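Local coordinates for bifunctional GH43-CE protein (Bacteroides eggerthii, PDB 6MLY) that probably hydrolyses xylan-derived chains as a family 43 glycoside hydrolase and also carries a carbohydrate esterase domain, serving arabinoxylan breakdown, at residues L398-V410 / L437-D449. Numbering follows the deposited sequence.
Sequences LSLFQRKYGQVGV and LNQQVVYFKAECD
F444 stands across the gap between the two sheets of a concanavalin A-like β-sandwich and meets the hairpin 398-410 at G409, where its CZ lies 3.4 Å from G409 CA. The backbone O of V408 sits 3.9 Å above the ring plane, over its centre, while V410 CG2 comes in the plane at the ring's edge. With CG anti to its own carbonyl carbon (chi1 -64°), F444 carries its ring toward the backbone of V408-V410 in the facing sheet; the ring's far end lies against the backbone of G409, where a side chain would point away. V408, sliding past the ring in the opposite direction, lays CG2 on F444 CD1 (3.6 Å). An alanine in place of F444 would probably open a gap between the sheets, leaving G409 and the V408 methyls without their partner. Beyond the ring, V410 CG2 touches V442 CG1 (3.6 Å) and meets L437, whose side chain crosses it at about a right angle, so branched aliphatics fill this end. F444 also touches I419, on strand 418-423 of the facing sheet, and M385, on strand 378-386 of its own sheet. Toward the other end, small residues on strand 441-449 meet leucines of the hairpin: two of them converge on A446 CB, L398 CD2 at 3.5 Å and L400 CD2 at 4.0 Å. The same L400 methyl reaches past A446 to the thiol sulfur, CD2 lying 3.7 Å from C448 SG.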
ATOM      1  N   LEU A 398      11.898  -6.456   0.961  1.00 67.99           N
ATOM      2  CA  LEU A 398      10.687  -6.637   0.155  1.00 67.64           C
ATOM      3  C   LEU A 398      10.121  -5.249  -0.174  1.00 67.89           C
ATOM      4  O   LEU A 398      10.204  -4.342   0.657  1.00 68.72           O
ATOM      5  CB  LEU A 398       9.685  -7.471   0.961  1.00 67.23           C
ATOM      6  CG  LEU A 398       8.387  -7.845   0.249  1.00 67.24           C
ATOM      7  CD1 LEU A 398       8.630  -8.953  -0.763  1.00 67.55           C
ATOM      8  CD2 LEU A 398       7.325  -8.271   1.250  1.00 67.30           C
ATOM      9  N   SER A 399       9.574  -5.087  -1.387  1.00 67.69           N
ATOM     10  CA  SER A 399       9.030  -3.798  -1.827  1.00 67.88           C
ATOM     11  C   SER A 399       7.675  -3.984  -2.520  1.00 68.04           C
ATOM     12  O   SER A 399       7.460  -4.971  -3.212  1.00 68.21           O
ATOM     13  CB  SER A 399       9.996  -3.077  -2.733  1.00 68.17           C
ATOM     14  OG  SER A 399       9.355  -2.001  -3.410  1.00 68.68           O
ATOM     15  N   LEU A 400       6.770  -3.025  -2.291  1.00 68.25           N
ATOM     16  CA  LEU A 400       5.667  -2.740  -3.190  1.00 68.70           C
ATOM     17  C   LEU A 400       6.167  -1.670  -4.160  1.00 69.37           C
ATOM     18  O   LEU A 400       6.440  -0.542  -3.748  1.00 70.56           O
ATOM     19  CB  LEU A 400       4.445  -2.267  -2.395  1.00 69.00           C
ATOM     20  CG  LEU A 400       3.918  -3.263  -1.362  1.00 68.81           C
ATOM     21  CD1 LEU A 400       2.792  -2.663  -0.536  1.00 69.05           C
ATOM     22  CD2 LEU A 400       3.457  -4.551  -2.022  1.00 68.84           C
ATOM     23  N   PHE A 401       6.308  -2.056  -5.437  1.00 69.72           N
ATOM     24  CA  PHE A 401       7.255  -1.417  -6.343  1.00 70.54           C
ATOM     25  C   PHE A 401       6.540  -0.691  -7.491  1.00 72.55           C
ATOM     26  O   PHE A 401       5.867  -1.312  -8.313  1.00 72.50           O
ATOM     27  CB  PHE A 401       8.237  -2.461  -6.877  1.00 70.29           C
ATOM     28  CG  PHE A 401       9.282  -1.909  -7.811  1.00 70.77           C
ATOM     29  CD1 PHE A 401      10.427  -1.304  -7.315  1.00 71.23           C
ATOM     30  CD2 PHE A 401       9.121  -1.996  -9.187  1.00 70.81           C
ATOM     31  CE1 PHE A 401      11.387  -0.792  -8.173  1.00 72.07           C
ATOM     32  CE2 PHE A 401      10.083  -1.489 -10.047  1.00 71.44           C
ATOM     33  CZ  PHE A 401      11.214  -0.890  -9.541  1.00 72.16           C
ATOM     34  N   GLN A 402       6.698   0.638  -7.510  1.00 74.92           N
ATOM     35  CA  GLN A 402       6.578   1.458  -8.716  1.00 76.69           C
ATOM     36  C   GLN A 402       7.431   2.726  -8.530  1.00 77.66           C
ATOM     37  O   GLN A 402       8.477   2.666  -7.889  1.00 78.40           O
ATOM     38  CB  GLN A 402       5.113   1.747  -9.051  1.00 78.71           C
ATOM     39  CG  GLN A 402       4.891   1.957 -10.545  1.00 79.96           C
ATOM     40  CD  GLN A 402       3.511   2.470 -10.860  1.00 81.79           C
ATOM     41  OE1 GLN A 402       2.511   1.876 -10.471  1.00 86.78           O
ATOM     42  NE2 GLN A 402       3.446   3.576 -11.581  1.00 82.71           N
ATOM     43  N   ARG A 403       7.012   3.858  -9.112  1.00 77.91           N
ATOM     44  CA  ARG A 403       7.715   5.125  -8.964  1.00 79.02           C
ATOM     45  C   ARG A 403       7.562   5.591  -7.516  1.00 78.38           C
ATOM     46  O   ARG A 403       8.543   5.926  -6.863  1.00 79.28           O
ATOM     47  CB  ARG A 403       7.155   6.181  -9.920  1.00 80.47           C
ATOM     48  CG  ARG A 403       7.762   7.567  -9.753  1.00 81.87           C
ATOM     49  CD  ARG A 403       6.925   8.629 -10.441  1.00 83.36           C
ATOM     50  NE  ARG A 403       7.647   9.885 -10.608  1.00 84.90           N
ATOM     51  CZ  ARG A 403       8.365  10.215 -11.680  1.00 86.24           C
ATOM     52  NH1 ARG A 403       8.427   9.400 -12.722  1.00 86.73           N
ATOM     53  NH2 ARG A 403       9.017  11.364 -11.706  1.00 85.69           N
ATOM     54  N   LYS A 404       6.306   5.605  -7.060  1.00 78.91           N
ATOM     55  CA  LYS A 404       5.935   5.843  -5.683  1.00 78.43           C
ATOM     56  C   LYS A 404       5.900   4.499  -4.951  1.00 77.90           C
ATOM     57  O   LYS A 404       4.835   3.916  -4.760  1.00 78.41           O
ATOM     58  CB  LYS A 404       4.587   6.567  -5.639  1.00 79.16           C
ATOM     59  CG  LYS A 404       4.584   7.904  -6.366  1.00 81.52           C
ATOM     60  CD  LYS A 404       3.459   8.821  -5.958  1.00 83.52           C
ATOM     61  CE  LYS A 404       3.595  10.201  -6.564  1.00 86.85           C
ATOM     62  NZ  LYS A 404       2.415  11.042  -6.256  1.00 89.32           N
ATOM     63  N   TYR A 405       7.090   4.036  -4.546  1.00 78.04           N
ATOM     64  CA  TYR A 405       7.308   2.690  -4.007  1.00 77.49           C
ATOM     65  C   TYR A 405       7.270   2.722  -2.478  1.00 78.00           C
ATOM     66  O   TYR A 405       7.199   3.793  -1.882  1.00 80.39           O
ATOM     67  CB  TYR A 405       8.655   2.129  -4.476  1.00 77.07           C
ATOM     68  CG  TYR A 405       9.848   3.002  -4.178  1.00 78.19           C
ATOM     69  CD1 TYR A 405      10.386   3.824  -5.154  1.00 79.04           C
ATOM     70  CD2 TYR A 405      10.444   3.013  -2.925  1.00 78.46           C
ATOM     71  CE1 TYR A 405      11.480   4.633  -4.897  1.00 79.54           C
ATOM     72  CE2 TYR A 405      11.541   3.815  -2.652  1.00 78.75           C
ATOM     73  CZ  TYR A 405      12.063   4.629  -3.643  1.00 79.48           C
ATOM     74  OH  TYR A 405      13.143   5.429  -3.404  1.00 78.84           O
ATOM     75  N   GLY A 406       7.342   1.529  -1.874  1.00 75.93           N
ATOM     76  CA  GLY A 406       7.521   1.348  -0.438  1.00 75.22           C
ATOM     77  C   GLY A 406       8.414   0.156  -0.147  1.00 74.61           C
ATOM     78  O   GLY A 406       8.149  -0.933  -0.626  1.00 73.95           O
ATOM     79  N   GLN A 407       9.468   0.377   0.650  1.00 75.11           N
ATOM     80  CA  GLN A 407      10.463  -0.645   0.992  1.00 73.59           C
ATOM     81  C   GLN A 407      10.263  -1.108   2.436  1.00 72.01           C
ATOM     82  O   GLN A 407       9.577  -0.457   3.212  1.00 71.20           O
ATOM     83  CB  GLN A 407      11.880  -0.094   0.821  1.00 74.54           C
ATOM     84  CG  GLN A 407      12.226   0.233  -0.625  1.00 75.61           C
ATOM     85  CD  GLN A 407      13.569   0.908  -0.766  1.00 76.28           C
ATOM     86  OE1 GLN A 407      13.839   1.943  -0.153  1.00 75.66           O
ATOM     87  NE2 GLN A 407      14.418   0.330  -1.605  1.00 76.88           N
ATOM     88  N   VAL A 408      10.860  -2.259   2.751  1.00 71.27           N
ATOM     89  CA  VAL A 408      11.080  -2.731   4.114  1.00 71.39           C
ATOM     90  C   VAL A 408      12.182  -3.793   4.052  1.00 72.68           C
ATOM     91  O   VAL A 408      12.023  -4.799   3.351  1.00 73.23           O
ATOM     92  CB  VAL A 408       9.798  -3.278   4.773  1.00 70.91           C
ATOM     93  CG1 VAL A 408       9.267  -4.525   4.080  1.00 70.07           C
ATOM     94  CG2 VAL A 408      10.011  -3.549   6.253  1.00 71.13           C
ATOM     95  N   GLY A 409      13.296  -3.553   4.759  1.00 72.72           N
ATOM     96  CA  GLY A 409      14.491  -4.392   4.635  1.00 73.09           C
ATOM     97  C   GLY A 409      15.556  -4.089   5.677  1.00 73.68           C
ATOM     98  O   GLY A 409      15.406  -3.189   6.506  1.00 74.13           O
ATOM     99  N   VAL A 410      16.644  -4.863   5.611  1.00 74.05           N
ATOM    100  CA  VAL A 410      17.782  -4.754   6.511  1.00 75.11           C
ATOM    101  C   VAL A 410      18.873  -3.921   5.831  1.00 76.63           C
ATOM    102  O   VAL A 410      19.574  -4.404   4.951  1.00 77.60           O
ATOM    103  CB  VAL A 410      18.303  -6.148   6.911  1.00 75.66           C
ATOM    104  CG1 VAL A 410      19.653  -6.079   7.614  1.00 77.05           C
ATOM    105  CG2 VAL A 410      17.288  -6.887   7.770  1.00 75.70           C
ATOM    106  N   LEU A 437      18.684  -4.722  14.475  1.00 81.21           N
ATOM    107  CA  LEU A 437      18.646  -6.173  14.335  1.00 80.20           C
ATOM    108  C   LEU A 437      19.846  -6.788  15.068  1.00 81.61           C
ATOM    109  O   LEU A 437      20.981  -6.332  14.901  1.00 83.20           O
ATOM    110  CB  LEU A 437      18.639  -6.541  12.847  1.00 79.61           C
ATOM    111  CG  LEU A 437      18.408  -8.021  12.541  1.00 78.81           C
ATOM    112  CD1 LEU A 437      17.081  -8.504  13.111  1.00 77.14           C
ATOM    113  CD2 LEU A 437      18.471  -8.285  11.046  1.00 78.72           C
ATOM    114  N   ASN A 438      19.569  -7.808  15.892  1.00 81.65           N
ATOM    115  CA  ASN A 438      20.587  -8.559  16.630  1.00 82.64           C
ATOM    116  C   ASN A 438      20.556 -10.043  16.231  1.00 83.50           C
ATOM    117  O   ASN A 438      21.245 -10.850  16.844  1.00 85.05           O
ATOM    118  CB  ASN A 438      20.411  -8.369  18.136  1.00 82.43           C
ATOM    119  CG  ASN A 438      20.213  -6.915  18.517  1.00 81.59           C
ATOM    120  OD1 ASN A 438      21.074  -6.079  18.250  1.00 82.65           O
ATOM    121  ND2 ASN A 438      19.077  -6.597  19.121  1.00 79.69           N
ATOM    122  N   GLN A 439      19.754 -10.388  15.212  1.00 83.23           N
ATOM    123  CA  GLN A 439      19.782 -11.698  14.538  1.00 84.37           C
ATOM    124  C   GLN A 439      20.299 -11.511  13.104  1.00 84.23           C
ATOM    125  O   GLN A 439      20.649 -10.402  12.692  1.00 84.52           O
ATOM    126  CB  GLN A 439      18.389 -12.334  14.484  1.00 85.15           C
ATOM    127  CG  GLN A 439      17.647 -12.348  15.812  1.00 86.53           C
ATOM    128  CD  GLN A 439      16.325 -13.069  15.702  1.00 87.14           C
ATOM    129  OE1 GLN A 439      15.882 -13.441  14.614  1.00 85.45           O
ATOM    130  NE2 GLN A 439      15.677 -13.268  16.840  1.00 88.95           N
ATOM    131  N   GLN A 440      20.344 -12.609  12.343  1.00 83.44           N
ATOM    132  CA  GLN A 440      20.703 -12.540  10.927  1.00 82.70           C
ATOM    133  C   GLN A 440      19.555 -13.072  10.056  1.00 79.66           C
ATOM    134  O   GLN A 440      19.341 -12.560   8.956  1.00 77.40           O
ATOM    135  CB  GLN A 440      22.043 -13.238  10.703  1.00 84.66           C
ATOM    136  CG  GLN A 440      23.124 -12.690  11.625  1.00 86.84           C
ATOM    137  CD  GLN A 440      24.489 -12.681  10.985  1.00 89.29           C
ATOM    138  OE1 GLN A 440      24.865 -13.605  10.263  1.00 89.08           O
ATOM    139  NE2 GLN A 440      25.245 -11.631  11.262  1.00 91.63           N
ATOM    140  N   VAL A 441      18.811 -14.066  10.557  1.00 78.77           N
ATOM    141  CA  VAL A 441      17.531 -14.461   9.962  1.00 76.81           C
ATOM    142  C   VAL A 441      16.476 -13.415  10.349  1.00 75.81           C
ATOM    143  O   VAL A 441      16.302 -13.098  11.525  1.00 76.72           O
ATOM    144  CB  VAL A 441      17.112 -15.882  10.393  1.00 77.12           C
ATOM    145  CG1 VAL A 441      15.722 -16.242   9.881  1.00 75.43           C
ATOM    146  CG2 VAL A 441      18.132 -16.924   9.956  1.00 77.53           C
ATOM    147  N   VAL A 442      15.784 -12.885   9.336  1.00 74.30           N
ATOM    148  CA  VAL A 442      14.748 -11.870   9.502  1.00 73.17           C
ATOM    149  C   VAL A 442      13.630 -12.145   8.481  1.00 72.40           C
ATOM    150  O   VAL A 442      13.874 -12.697   7.400  1.00 71.90           O
ATOM    151  CB  VAL A 442      15.338 -10.453   9.348  1.00 73.45           C
ATOM    152  CG1 VAL A 442      15.889 -10.217   7.952  1.00 73.80           C
ATOM    153  CG2 VAL A 442      14.333  -9.372   9.705  1.00 72.75           C
ATOM    154  N   TYR A 443      12.403 -11.763   8.846  1.00 71.02           N
ATOM    155  CA  TYR A 443      11.213 -11.981   8.035  1.00 70.16           C
ATOM    156  C   TYR A 443      10.606 -10.620   7.677  1.00 69.99           C
ATOM    157  O   TYR A 443      10.832  -9.633   8.379  1.00 68.48           O
ATOM    158  CB  TYR A 443      10.221 -12.871   8.790  1.00 69.66           C
ATOM    159  CG  TYR A 443      10.715 -14.264   9.099  1.00 70.54           C
ATOM    160  CD1 TYR A 443      11.548 -14.510  10.181  1.00 70.63           C
ATOM    161  CD2 TYR A 443      10.344 -15.346   8.315  1.00 70.08           C
ATOM    162  CE1 TYR A 443      12.006 -15.786  10.467  1.00 71.05           C
ATOM    163  CE2 TYR A 443      10.787 -16.630   8.592  1.00 70.39           C
ATOM    164  CZ  TYR A 443      11.620 -16.851   9.672  1.00 70.66           C
ATOM    165  OH  TYR A 443      12.058 -18.113   9.946  1.00 70.46           O
ATOM    166  N   PHE A 444       9.861 -10.578   6.564  1.00 70.26           N
ATOM    167  CA  PHE A 444       9.137  -9.380   6.117  1.00 70.46           C
ATOM    168  C   PHE A 444       7.803  -9.780   5.478  1.00 71.19           C
ATOM    169  O   PHE A 444       7.660 -10.883   4.953  1.00 70.76           O
ATOM    170  CB  PHE A 444       9.961  -8.558   5.123  1.00 70.21           C
ATOM    171  CG  PHE A 444      11.229  -7.969   5.687  1.00 70.41           C
ATOM    172  CD1 PHE A 444      11.186  -6.913   6.585  1.00 71.04           C
ATOM    173  CD2 PHE A 444      12.467  -8.469   5.322  1.00 70.54           C
ATOM    174  CE1 PHE A 444      12.354  -6.372   7.100  1.00 71.62           C
ATOM    175  CE2 PHE A 444      13.635  -7.927   5.838  1.00 70.86           C
ATOM    176  CZ  PHE A 444      13.576  -6.878   6.725  1.00 71.43           C
ATOM    177  N   LYS A 445       6.849  -8.845   5.530  1.00 71.55           N
ATOM    178  CA  LYS A 445       5.497  -9.012   5.008  1.00 71.93           C
ATOM    179  C   LYS A 445       5.044  -7.663   4.436  1.00 71.69           C
ATOM    180  O   LYS A 445       5.411  -6.611   4.947  1.00 72.11           O
ATOM    181  CB  LYS A 445       4.571  -9.519   6.121  1.00 73.29           C
ATOM    182  CG  LYS A 445       3.124  -9.800   5.724  1.00 73.85           C
ATOM    183  CD  LYS A 445       2.421 -10.822   6.618  1.00 75.21           C
ATOM    184  CE  LYS A 445       2.084 -10.296   7.999  1.00 75.45           C
ATOM    185  NZ  LYS A 445       1.327 -11.286   8.805  1.00 76.47           N
ATOM    186  N   ALA A 446       4.274  -7.714   3.347  1.00 72.11           N
ATOM    187  CA  ALA A 446       3.711  -6.528   2.717  1.00 71.29           C
ATOM    188  C   ALA A 446       2.260  -6.825   2.332  1.00 71.48           C
ATOM    189  O   ALA A 446       2.018  -7.728   1.547  1.00 72.20           O
ATOM    190  CB  ALA A 446       4.538  -6.143   1.516  1.00 71.15           C
ATOM    191  N   GLU A 447       1.320  -6.075   2.917  1.00 72.21           N
ATOM    192  CA  GLU A 447      -0.113  -6.239   2.680  1.00 73.06           C
ATOM    193  C   GLU A 447      -0.583  -5.187   1.670  1.00 73.15           C
ATOM    194  O   GLU A 447       0.026  -4.124   1.544  1.00 73.01           O
ATOM    195  CB  GLU A 447      -0.908  -6.096   3.980  1.00 73.63           C
ATOM    196  CG  GLU A 447      -0.564  -7.137   5.035  1.00 74.22           C
ATOM    197  CD  GLU A 447      -1.563  -7.221   6.177  1.00 75.64           C
ATOM    198  OE1 GLU A 447      -1.747  -6.196   6.872  1.00 75.15           O
ATOM    199  OE2 GLU A 447      -2.167  -8.306   6.353  1.00 76.59           O
ATOM    200  N   CYS A 448      -1.673  -5.513   0.964  1.00 74.09           N
ATOM    201  CA  CYS A 448      -2.291  -4.649  -0.043  1.00 74.40           C
ATOM    202  C   CYS A 448      -3.816  -4.692   0.108  1.00 74.66           C
ATOM    203  O   CYS A 448      -4.418  -5.772   0.067  1.00 75.22           O
ATOM    204  CB  CYS A 448      -1.945  -5.097  -1.461  1.00 75.21           C
ATOM    205  SG  CYS A 448      -0.197  -4.892  -1.912  1.00 76.23           S
ATOM    206  N   ASP A 449      -4.425  -3.515   0.282  1.00 75.19           N
ATOM    207  CA  ASP A 449      -5.877  -3.374   0.274  1.00 75.68           C
ATOM    208  C   ASP A 449      -6.264  -2.519  -0.936  1.00 77.11           C
ATOM    209  O   ASP A 449      -6.071  -1.298  -0.930  1.00 77.60           O
ATOM    210  CB  ASP A 449      -6.424  -2.786   1.582  1.00 76.28           C
ATOM    211  CG  ASP A 449      -7.929  -2.952   1.730  1.00 76.80           C
ATOM    212  OD1 ASP A 449      -8.493  -3.791   1.002  1.00 77.81           O
ATOM    213  OD2 ASP A 449      -8.533  -2.246   2.560  1.00 78.94           O
TER